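Local coordinates for histidine-containing phosphotransfer protein (Zea mays, PDB 1WN0) that probably relays phosphoryl groups through an active histidine from cytokinin sensor histidine kinases to response regulators in a multistep His-to-Asp phosphorelay, at residues A[29-34]-A[41-46]; A[73-78]-A[99-104]; A[15-20]-A[125-130]. All coordinates share one frame; numbering follows the deposited sequence.

Contact 1 of 3, residues A[29-34]-A[41-46]; sequences QLQMLQ and GFVAEV
Gln34 and Val43 bring the two backbones closest, their CA atoms 6.0 Å apart, where helix 29-34 and helix 42-46 run roughly antiparallel with local axes 9.4 Å apart at 136°. Val43 is the knob of the interface: its side chain fits into a hole formed by Leu30, Gln31, Leu33 and Gln34. A chi1 of 176° sets CG1 opposite the backbone N and CG2 beside it, which sends the two methyls to different walls of the hole. CG2 makes the closest approach, 3.1 Å from Leu30 O, a tight fit, while also meeting Leu30 CD2 at 3.8 Å and Gln34 CB at 3.5 Å. CG1 faces the bent side chain of Gln31, which crosses Val43 at about a right angle and lays OE1 3.6 Å from that methyl. This amide oxygen is buried against hydrocarbon and has no polar partner in the model. Gln34, bent at chi2, carries its own OE1 past Val43 CB. On the flank of the knob Leu33 CD2 rests obliquely against Phe42, 4.0 Å from CE2, and Val46 CG2, in the same helix as Phe42, lies over one face of that ring, toward its rim. Gly41, at the N-cap position with a positive phi, starts the second helix. Gln31 and Gln34 also touch helix 110-138, so three helices converge here. The arrangement is an alpha-alpha hairpin whose arms meet by a single knob-into-hole contact, joining helix 25-34, the second helix of the chain, to helix 42-64 of the HPt four-helix bundle.

Contact 2 of 3, residues A[73-78]-A[99-104]; sequences DKVDAY and MQFRQL
Asp76 and Arg102 make the polar half of this contact, and Val75 and Phe101 the apolar half. The salt bridge runs from Asp76 OD2 to Arg102 NH1 at 3.5 Å, a long pairing. OD2 lies at the edge of the guanidinium, in its plane, but the carboxylate itself is turned 67° from that plane, so the two groups meet through one oxygen and one nitrogen instead of as a flat two-pronged pair. The other oxygen, OD1, sits beside the aliphatic part of the arginine, 3.3 Å from CD. Two bends bring Arg102 round: the chain is nearly eclipsed at chi2 (6°) and turns again at chi3, which swings the guanidinium across Asp76 at about a right angle. A leucine in place of this aspartate would probably leave Arg102 NH1 without its acidic mate and the guanidinium freer to turn. Arg102 further touches His80, the predicted phosphorylated histidine, and Lys83 on helix 72-88. In the apolar contact Val75 CG1 approaches the Phe101 ring obliquely, 4.2 Å from CD2, the side chains crossing at about a right angle. Both residues are buried and point towards the facing segment, whereas the salt bridge is only partly covered. Val75 also meets Leu61 of helix 42-64, and Phe101 reaches Cys113 and Ala116 of helix 110-138, so this pair belongs to the shared core of all four helices. The backbones stand well apart, with the CA atoms of Asp76 and Phe101 7.0 Å from each other. The contact joins helix 72-88, which carries His80, to helix 101-106 within the HPt four-helix bundle, close to the likely phosphotransfer site.

Contact 3 of 3, residues A[15-20]-A[125-130]; sequences SSMFAS and YDLRNK
Beside the contact of Met17 with Lys130, Ser16 O is gripped twice by one residue: Ser20 OG donates to it at 2.7 Å and Ser20 N at 3.0 Å. The hydroxyl comes in with a C=O···OG angle of 149°, tilted 20° from the carbonyl plane. This double hold closes the last turn of helix 10-19, which lies against helix 110-138, the last helix of the HPt four-helix bundle. Across the interface the touching is apolar. Met17 reaches over with its thioether, SD lying 4.0 Å from Lys130 CB, and the two side chains slide past each other in opposite directions. A bend at chi3 (62°) turns the terminal methyl of Met17 to Leu127, where CE stands 4.3 Å from CD2. Met17 and Leu127 are both buried, and their neighbours show how the junction is built: Met17 also packs on Val23 in the link to helix 25-34, while Leu127 touches Phe50 of helix 42-64 and Ala91. The short N-terminal helix is therefore laid over the bundle through a methionine, with the closest CA atoms, those of Met17 and Lys130, 7.6 Å apart. Lys130 serves two purposes. Its CB packs against the sulfur, but the rest of the chain, bent at chi2 and chi4, curls back along its own helix. One turn earlier stands its charge partner: Lys130 NZ donates to Asp126 OD1 at 2.7 Å, meeting the oxygen nearly end-on to the C-O bond.

From the N terminus, helix 10-19 supplies the first half of contact 3, whose loop stays open until residues 125-130 of helix 110-138, over a hundred residues later. Contacts 1 and 2 both open and close within that span, one after the other, without crossing. Contact 1 closes a short turn between helices 25-34 and 42-64; contact 2 spans a longer excursion from helix 72-88 to helix 101-106. Contacts 1 and 3, with nearest atoms about 6 Å apart, fasten the two N-terminal helices over one end of the bundle. Contact 2 lies across the chain's centre from both, its centre 29 Å from that of contact 1, joining helices within the bundle.

Contact 1 of 3, residues A[29-34]-A[41-46]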
loop_
_atom_site.group_PDB
_atom_site.type_symbol
_atom_site.label_atom_id
_atom_site.label_comp_id
_atom_site.label_asym_id
_atom_site.label_seq_id
_atom_site.Cartn_x
_atom_site.Cartn_y
_atom_site.Cartn_z
ATOM N N GLN A 29 -0.121 -14.312 -7.885
ATOM C CA GLN A 29 -1.418 -14.850 -8.319
ATOM C C GLN A 29 -2.125 -13.799 -9.210
ATOM O O GLN A 29 -2.676 -14.087 -10.248
ATOM C CB GLN A 29 -2.238 -15.230 -7.078
ATOM C CG GLN A 29 -3.172 -16.394 -7.276
ATOM C CD GLN A 29 -4.640 -16.016 -6.954
ATOM O OE1 GLN A 29 -5.425 -15.598 -7.827
ATOM N NE2 GLN A 29 -4.999 -16.203 -5.691
ATOM N N LEU A 30 -1.974 -12.549 -8.833
ATOM C CA LEU A 30 -2.545 -11.457 -9.603
ATOM C C LEU A 30 -2.011 -11.352 -10.982
ATOM O O LEU A 30 -2.747 -11.130 -11.896
ATOM C CB LEU A 30 -2.276 -10.134 -8.907
ATOM C CG LEU A 30 -3.431 -9.403 -8.394
ATOM C CD1 LEU A 30 -2.936 -8.022 -7.983
ATOM C CD2 LEU A 30 -4.423 -9.293 -9.462
ATOM N N GLN A 31 -0.700 -11.459 -11.103
ATOM C CA GLN A 31 -0.037 -11.167 -12.327
ATOM C C GLN A 31 -0.178 -12.347 -13.239
ATOM O O GLN A 31 -0.065 -12.234 -14.457
ATOM C CB GLN A 31 1.461 -10.911 -12.029
ATOM C CG GLN A 31 2.238 -9.825 -12.895
ATOM C CD GLN A 31 1.454 -8.770 -13.712
ATOM O OE1 GLN A 31 1.078 -7.709 -13.207
ATOM N NE2 GLN A 31 1.330 -9.014 -14.998
ATOM N N MET A 32 -0.365 -13.517 -12.660
ATOM C CA MET A 32 -0.660 -14.754 -13.460
ATOM C C MET A 32 -1.969 -14.496 -14.284
ATOM O O MET A 32 -2.121 -14.931 -15.403
ATOM C CB MET A 32 -0.745 -16.027 -12.530
ATOM C CG MET A 32 0.157 -17.273 -12.828
ATOM S SD MET A 32 1.937 -17.163 -13.606
ATOM C CE MET A 32 2.890 -15.964 -12.333
ATOM N N LEU A 33 -2.875 -13.716 -13.701
ATOM C CA LEU A 33 -4.085 -13.302 -14.357
ATOM C C LEU A 33 -3.797 -12.410 -15.575
ATOM O O LEU A 33 -4.397 -12.620 -16.580
ATOM C CB LEU A 33 -4.955 -12.572 -13.334
ATOM C CG LEU A 33 -6.365 -12.972 -12.885
ATOM C CD1 LEU A 33 -6.751 -14.525 -13.182
ATOM C CD2 LEU A 33 -6.646 -12.437 -11.403
ATOM N N GLN A 34 -2.901 -11.422 -15.464
ATOM C CA GLN A 34 -2.598 -10.455 -16.538
ATOM C C GLN A 34 -1.909 -11.172 -17.697
ATOM O O GLN A 34 -2.193 -10.874 -18.851
ATOM C CB GLN A 34 -1.777 -9.262 -15.966
ATOM C CG GLN A 34 -1.360 -7.935 -16.800
ATOM C CD GLN A 34 -2.480 -7.060 -17.585
ATOM O OE1 GLN A 34 -3.339 -6.252 -17.023
ATOM N NE2 GLN A 34 -2.343 -7.138 -18.902
ATOM N N GLY A 41 -7.632 -5.771 -18.298
ATOM C CA GLY A 41 -7.703 -4.526 -17.549
ATOM C C GLY A 41 -7.867 -4.738 -16.035
ATOM O O GLY A 41 -7.923 -3.705 -15.265
ATOM N N PHE A 42 -8.004 -6.015 -15.610
ATOM C CA PHE A 42 -8.319 -6.340 -14.239
ATOM C C PHE A 42 -7.182 -5.999 -13.288
ATOM O O PHE A 42 -7.350 -5.225 -12.296
ATOM C CB PHE A 42 -8.754 -7.803 -14.025
ATOM C CG PHE A 42 -9.215 -8.113 -12.581
ATOM C CD1 PHE A 42 -10.358 -7.581 -12.101
ATOM C CD2 PHE A 42 -8.476 -8.927 -11.764
ATOM C CE1 PHE A 42 -10.751 -7.891 -10.843
ATOM C CE2 PHE A 42 -8.860 -9.266 -10.527
ATOM C CZ PHE A 42 -10.009 -8.743 -10.061
ATOM N N VAL A 43 -6.071 -6.622 -13.563
ATOM C CA VAL A 43 -4.865 -6.325 -12.860
ATOM C C VAL A 43 -4.575 -4.824 -12.763
ATOM O O VAL A 43 -4.396 -4.323 -11.646
ATOM C CB VAL A 43 -3.649 -7.063 -13.434
ATOM C CG1 VAL A 43 -2.369 -6.642 -12.715
ATOM C CG2 VAL A 43 -3.794 -8.469 -13.163
ATOM N N ALA A 44 -4.610 -4.127 -13.906
ATOM C CA ALA A 44 -4.321 -2.719 -13.967
ATOM C C ALA A 44 -5.283 -1.895 -13.125
ATOM O O ALA A 44 -4.860 -0.906 -12.530
ATOM C CB ALA A 44 -4.264 -2.170 -15.524
ATOM N N GLU A 45 -6.575 -2.243 -13.164
ATOM C CA GLU A 45 -7.588 -1.524 -12.413
ATOM C C GLU A 45 -7.374 -1.710 -10.866
ATOM O O GLU A 45 -7.484 -0.754 -10.066
ATOM C CB GLU A 45 -8.919 -2.087 -12.771
ATOM C CG GLU A 45 -10.030 -1.208 -12.336
ATOM C CD GLU A 45 -11.375 -1.807 -12.572
ATOM O OE1 GLU A 45 -12.246 -1.302 -11.794
ATOM O OE2 GLU A 45 -11.557 -2.727 -13.476
ATOM N N VAL A 46 -7.064 -2.936 -10.455
ATOM C CA VAL A 46 -6.873 -3.264 -9.034
ATOM C C VAL A 46 -5.652 -2.500 -8.529
ATOM O O VAL A 46 -5.647 -1.911 -7.436
ATOM C CB VAL A 46 -6.674 -4.775 -8.820
ATOM C CG1 VAL A 46 -6.176 -5.065 -7.466
ATOM C CG2 VAL A 46 -7.986 -5.495 -8.969
#

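Contact 2 of 3, residues A[73-78]-A[99-104]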
loop_
_atom_site.group_PDB
_atom_site.type_symbol
_atom_site.label_atom_id
_atom_site.label_comp_id
_atom_site.label_asym_id
_atom_site.label_seq_id
_atom_site.Cartn_x
_atom_site.Cartn_y
_atom_site.Cartn_z
ATOM N N ASP A 73 -9.525 6.992 16.779
ATOM C CA ASP A 73 -10.467 6.022 16.228
ATOM C C ASP A 73 -10.582 6.153 14.687
ATOM O O ASP A 73 -10.591 5.143 13.972
ATOM C CB ASP A 73 -11.935 6.291 16.754
ATOM C CG ASP A 73 -12.092 6.080 18.271
ATOM O OD1 ASP A 73 -11.258 5.377 18.878
ATOM O OD2 ASP A 73 -13.030 6.551 18.912
ATOM N N LYS A 74 -10.694 7.395 14.217
ATOM C CA LYS A 74 -10.584 7.674 12.799
ATOM C C LYS A 74 -9.255 7.339 12.168
ATOM O O LYS A 74 -9.277 6.813 11.034
ATOM C CB LYS A 74 -10.911 9.126 12.501
ATOM C CG LYS A 74 -11.199 9.383 11.043
ATOM C CD LYS A 74 -11.692 10.828 10.728
ATOM C CE LYS A 74 -13.157 11.072 11.251
ATOM N NZ LYS A 74 -13.747 12.313 10.593
ATOM N N VAL A 75 -8.112 7.639 12.844
ATOM C CA VAL A 75 -6.804 7.212 12.209
ATOM C C VAL A 75 -6.857 5.713 12.031
ATOM O O VAL A 75 -6.476 5.138 11.013
ATOM C CB VAL A 75 -5.643 7.573 13.198
ATOM C CG1 VAL A 75 -4.298 6.918 12.911
ATOM C CG2 VAL A 75 -5.594 9.089 13.347
ATOM N N ASP A 76 -7.255 5.049 13.085
ATOM C CA ASP A 76 -7.380 3.578 13.102
ATOM C C ASP A 76 -8.326 3.051 11.979
ATOM O O ASP A 76 -8.035 2.187 11.151
ATOM C CB ASP A 76 -7.925 3.073 14.433
ATOM C CG ASP A 76 -7.496 1.641 14.684
ATOM O OD1 ASP A 76 -6.269 1.450 14.849
ATOM O OD2 ASP A 76 -8.207 0.662 14.507
ATOM N N ALA A 77 -9.493 3.601 11.911
ATOM C CA ALA A 77 -10.340 3.181 10.735
ATOM C C ALA A 77 -9.630 3.477 9.343
ATOM O O ALA A 77 -9.699 2.606 8.388
ATOM C CB ALA A 77 -11.816 3.832 10.854
ATOM N N TYR A 78 -8.912 4.645 9.191
ATOM C CA TYR A 78 -8.195 4.925 7.902
ATOM C C TYR A 78 -7.103 3.929 7.675
ATOM O O TYR A 78 -6.978 3.336 6.603
ATOM C CB TYR A 78 -7.704 6.387 7.720
ATOM C CG TYR A 78 -8.740 7.364 7.258
ATOM C CD1 TYR A 78 -9.326 7.224 6.032
ATOM C CD2 TYR A 78 -9.095 8.456 8.030
ATOM C CE1 TYR A 78 -10.312 8.127 5.587
ATOM C CE2 TYR A 78 -10.079 9.315 7.640
ATOM C CZ TYR A 78 -10.698 9.140 6.431
ATOM O OH TYR A 78 -11.683 9.934 5.999
ATOM N N MET A 99 -0.418 -2.621 10.379
ATOM C CA MET A 99 -0.700 -3.405 11.592
ATOM C C MET A 99 -0.069 -2.911 12.891
ATOM O O MET A 99 -0.548 -3.235 13.948
ATOM C CB MET A 99 -0.382 -4.936 11.328
ATOM C CG MET A 99 -1.544 -5.691 10.366
ATOM S SD MET A 99 -0.678 -7.129 9.710
ATOM C CE MET A 99 -1.054 -8.263 11.307
ATOM N N GLN A 100 0.979 -2.099 12.828
ATOM C CA GLN A 100 1.616 -1.551 14.055
ATOM C C GLN A 100 0.935 -0.352 14.593
ATOM O O GLN A 100 1.359 0.191 15.626
ATOM C CB GLN A 100 3.084 -1.202 13.770
ATOM C CG GLN A 100 3.723 -2.307 12.848
ATOM C CD GLN A 100 3.478 -3.770 13.328
ATOM O OE1 GLN A 100 3.604 -3.991 14.496
ATOM N NE2 GLN A 100 3.208 -4.788 12.395
ATOM N N PHE A 101 -0.101 0.134 13.888
ATOM C CA PHE A 101 -0.863 1.347 14.345
ATOM C C PHE A 101 -1.777 1.013 15.503
ATOM O O PHE A 101 -2.275 1.895 16.234
ATOM C CB PHE A 101 -1.708 1.903 13.178
ATOM C CG PHE A 101 -0.987 2.926 12.315
ATOM C CD1 PHE A 101 -0.215 2.528 11.279
ATOM C CD2 PHE A 101 -1.076 4.293 12.574
ATOM C CE1 PHE A 101 0.392 3.468 10.445
ATOM C CE2 PHE A 101 -0.480 5.168 11.814
ATOM C CZ PHE A 101 0.262 4.757 10.719
ATOM N N ARG A 102 -2.056 -0.264 15.663
ATOM C CA ARG A 102 -3.043 -0.614 16.671
ATOM C C ARG A 102 -2.574 -0.291 18.037
ATOM O O ARG A 102 -3.269 0.375 18.814
ATOM C CB ARG A 102 -3.435 -2.103 16.635
ATOM C CG ARG A 102 -4.278 -2.389 15.303
ATOM C CD ARG A 102 -4.444 -1.176 14.179
ATOM N NE ARG A 102 -4.264 -1.727 12.817
ATOM C CZ ARG A 102 -5.189 -1.702 11.848
ATOM N NH1 ARG A 102 -6.363 -1.048 12.030
ATOM N NH2 ARG A 102 -4.916 -2.327 10.695
ATOM N N GLN A 103 -1.393 -0.719 18.356
ATOM C CA GLN A 103 -0.992 -0.402 19.681
ATOM C C GLN A 103 -0.866 1.159 19.745
ATOM O O GLN A 103 -1.135 1.722 20.718
ATOM C CB GLN A 103 0.249 -1.240 20.102
ATOM C CG GLN A 103 0.761 -0.923 21.547
ATOM C CD GLN A 103 -0.261 -1.312 22.596
ATOM O OE1 GLN A 103 -1.152 -2.125 22.274
ATOM N NE2 GLN A 103 -0.212 -0.671 23.819
ATOM N N LEU A 104 -0.427 1.801 18.650
ATOM C CA LEU A 104 -0.177 3.202 18.668
ATOM C C LEU A 104 -1.427 4.026 18.931
ATOM O O LEU A 104 -1.394 5.003 19.676
ATOM C CB LEU A 104 0.451 3.637 17.366
ATOM C CG LEU A 104 1.872 2.966 17.108
ATOM C CD1 LEU A 104 2.201 3.375 15.736
ATOM C CD2 LEU A 104 2.957 3.390 17.956
#

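Contact 3 of 3, residues A[15-20]-A[125-130]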
loop_
_atom_site.group_PDB
_atom_site.type_symbol
_atom_site.label_atom_id
_atom_site.label_comp_id
_atom_site.label_asym_id
_atom_site.label_seq_id
_atom_site.Cartn_x
_atom_site.Cartn_y
_atom_site.Cartn_z
ATOM N N SER A 15 10.769 -9.704 -10.873
ATOM C CA SER A 15 11.577 -10.505 -9.923
ATOM C C SER A 15 12.188 -9.673 -8.821
ATOM O O SER A 15 12.288 -10.122 -7.687
ATOM C CB SER A 15 12.718 -11.260 -10.610
ATOM O OG SER A 15 12.213 -12.067 -11.639
ATOM N N SER A 16 12.637 -8.478 -9.186
ATOM C CA SER A 16 13.175 -7.529 -8.228
ATOM C C SER A 16 12.096 -7.153 -7.142
ATOM O O SER A 16 12.384 -7.035 -5.953
ATOM C CB SER A 16 13.634 -6.254 -8.994
ATOM O OG SER A 16 13.211 -5.041 -8.359
ATOM N N MET A 17 10.858 -6.998 -7.590
ATOM C CA MET A 17 9.822 -6.623 -6.697
ATOM C C MET A 17 9.628 -7.756 -5.665
ATOM O O MET A 17 9.503 -7.446 -4.491
ATOM C CB MET A 17 8.589 -6.319 -7.478
ATOM C CG MET A 17 8.689 -5.031 -8.127
ATOM S SD MET A 17 7.385 -4.852 -9.365
ATOM C CE MET A 17 5.767 -4.959 -8.336
ATOM N N PHE A 18 9.645 -9.038 -6.074
ATOM C CA PHE A 18 9.416 -10.144 -5.093
ATOM C C PHE A 18 10.651 -10.385 -4.248
ATOM O O PHE A 18 10.566 -10.721 -3.084
ATOM C CB PHE A 18 9.174 -11.525 -5.737
ATOM C CG PHE A 18 8.004 -11.608 -6.596
ATOM C CD1 PHE A 18 8.133 -11.517 -7.973
ATOM C CD2 PHE A 18 6.772 -11.927 -6.072
ATOM C CE1 PHE A 18 7.027 -11.632 -8.852
ATOM C CE2 PHE A 18 5.645 -12.091 -6.939
ATOM C CZ PHE A 18 5.790 -11.907 -8.339
ATOM N N ALA A 19 11.804 -10.270 -4.881
ATOM C CA ALA A 19 13.057 -10.660 -4.289
ATOM C C ALA A 19 13.385 -9.673 -3.186
ATOM O O ALA A 19 13.840 -10.047 -2.117
ATOM C CB ALA A 19 14.133 -10.654 -5.352
ATOM N N SER A 20 13.099 -8.408 -3.440
ATOM C CA SER A 20 13.149 -7.360 -2.374
ATOM C C SER A 20 11.935 -7.346 -1.384
ATOM O O SER A 20 11.876 -6.554 -0.416
ATOM C CB SER A 20 13.323 -6.011 -3.053
ATOM O OG SER A 20 12.091 -5.697 -3.631
ATOM N N TYR A 125 5.483 4.983 -1.593
ATOM C CA TYR A 125 6.074 5.673 -2.737
ATOM C C TYR A 125 6.976 4.702 -3.492
ATOM O O TYR A 125 6.896 4.635 -4.698
ATOM C CB TYR A 125 6.823 6.920 -2.308
ATOM C CG TYR A 125 5.934 8.058 -1.812
ATOM C CD1 TYR A 125 4.552 8.088 -2.041
ATOM C CD2 TYR A 125 6.489 9.150 -1.164
ATOM C CE1 TYR A 125 3.749 9.193 -1.582
ATOM C CE2 TYR A 125 5.665 10.249 -0.724
ATOM C CZ TYR A 125 4.319 10.230 -0.987
ATOM O OH TYR A 125 3.542 11.245 -0.552
ATOM N N ASP A 126 7.750 3.882 -2.808
ATOM C CA ASP A 126 8.648 2.901 -3.479
ATOM C C ASP A 126 7.835 1.870 -4.297
ATOM O O ASP A 126 8.138 1.591 -5.480
ATOM C CB ASP A 126 9.497 2.275 -2.361
ATOM C CG ASP A 126 10.502 1.242 -2.845
ATOM O OD1 ASP A 126 10.774 1.052 -4.061
ATOM O OD2 ASP A 126 11.102 0.535 -2.041
ATOM N N LEU A 127 6.759 1.304 -3.720
ATOM C CA LEU A 127 6.016 0.300 -4.428
ATOM C C LEU A 127 5.220 0.932 -5.520
ATOM O O LEU A 127 5.182 0.460 -6.658
ATOM C CB LEU A 127 5.108 -0.452 -3.481
ATOM C CG LEU A 127 4.545 -1.833 -3.881
ATOM C CD1 LEU A 127 3.184 -2.048 -3.365
ATOM C CD2 LEU A 127 4.598 -2.157 -5.233
ATOM N N ARG A 128 4.579 2.048 -5.230
ATOM C CA ARG A 128 3.937 2.733 -6.308
ATOM C C ARG A 128 4.800 2.917 -7.597
ATOM O O ARG A 128 4.291 2.656 -8.718
ATOM C CB ARG A 128 3.498 4.100 -5.910
ATOM C CG ARG A 128 2.691 4.764 -7.027
ATOM C CD ARG A 128 1.972 6.018 -6.519
ATOM N NE ARG A 128 2.969 7.016 -6.225
ATOM C CZ ARG A 128 2.774 8.208 -5.655
ATOM N NH1 ARG A 128 1.538 8.654 -5.278
ATOM N NH2 ARG A 128 3.868 8.974 -5.512
ATOM N N ASN A 129 6.053 3.424 -7.416
ATOM C CA ASN A 129 6.937 3.691 -8.532
ATOM C C ASN A 129 7.224 2.457 -9.322
ATOM O O ASN A 129 7.272 2.545 -10.520
ATOM C CB ASN A 129 8.287 4.394 -8.158
ATOM C CG ASN A 129 8.043 5.878 -7.642
ATOM O OD1 ASN A 129 7.013 6.537 -8.025
ATOM N ND2 ASN A 129 8.983 6.393 -6.779
ATOM N N LYS A 130 7.431 1.340 -8.647
ATOM C CA LYS A 130 7.590 0.108 -9.299
ATOM C C LYS A 130 6.352 -0.256 -10.105
ATOM O O LYS A 130 6.444 -0.687 -11.257
ATOM C CB LYS A 130 7.878 -0.985 -8.281
ATOM C CG LYS A 130 9.131 -0.736 -7.457
ATOM C CD LYS A 130 10.372 -1.147 -8.149
ATOM C CE LYS A 130 11.539 -0.838 -7.306
ATOM N NZ LYS A 130 11.282 0.383 -6.591
#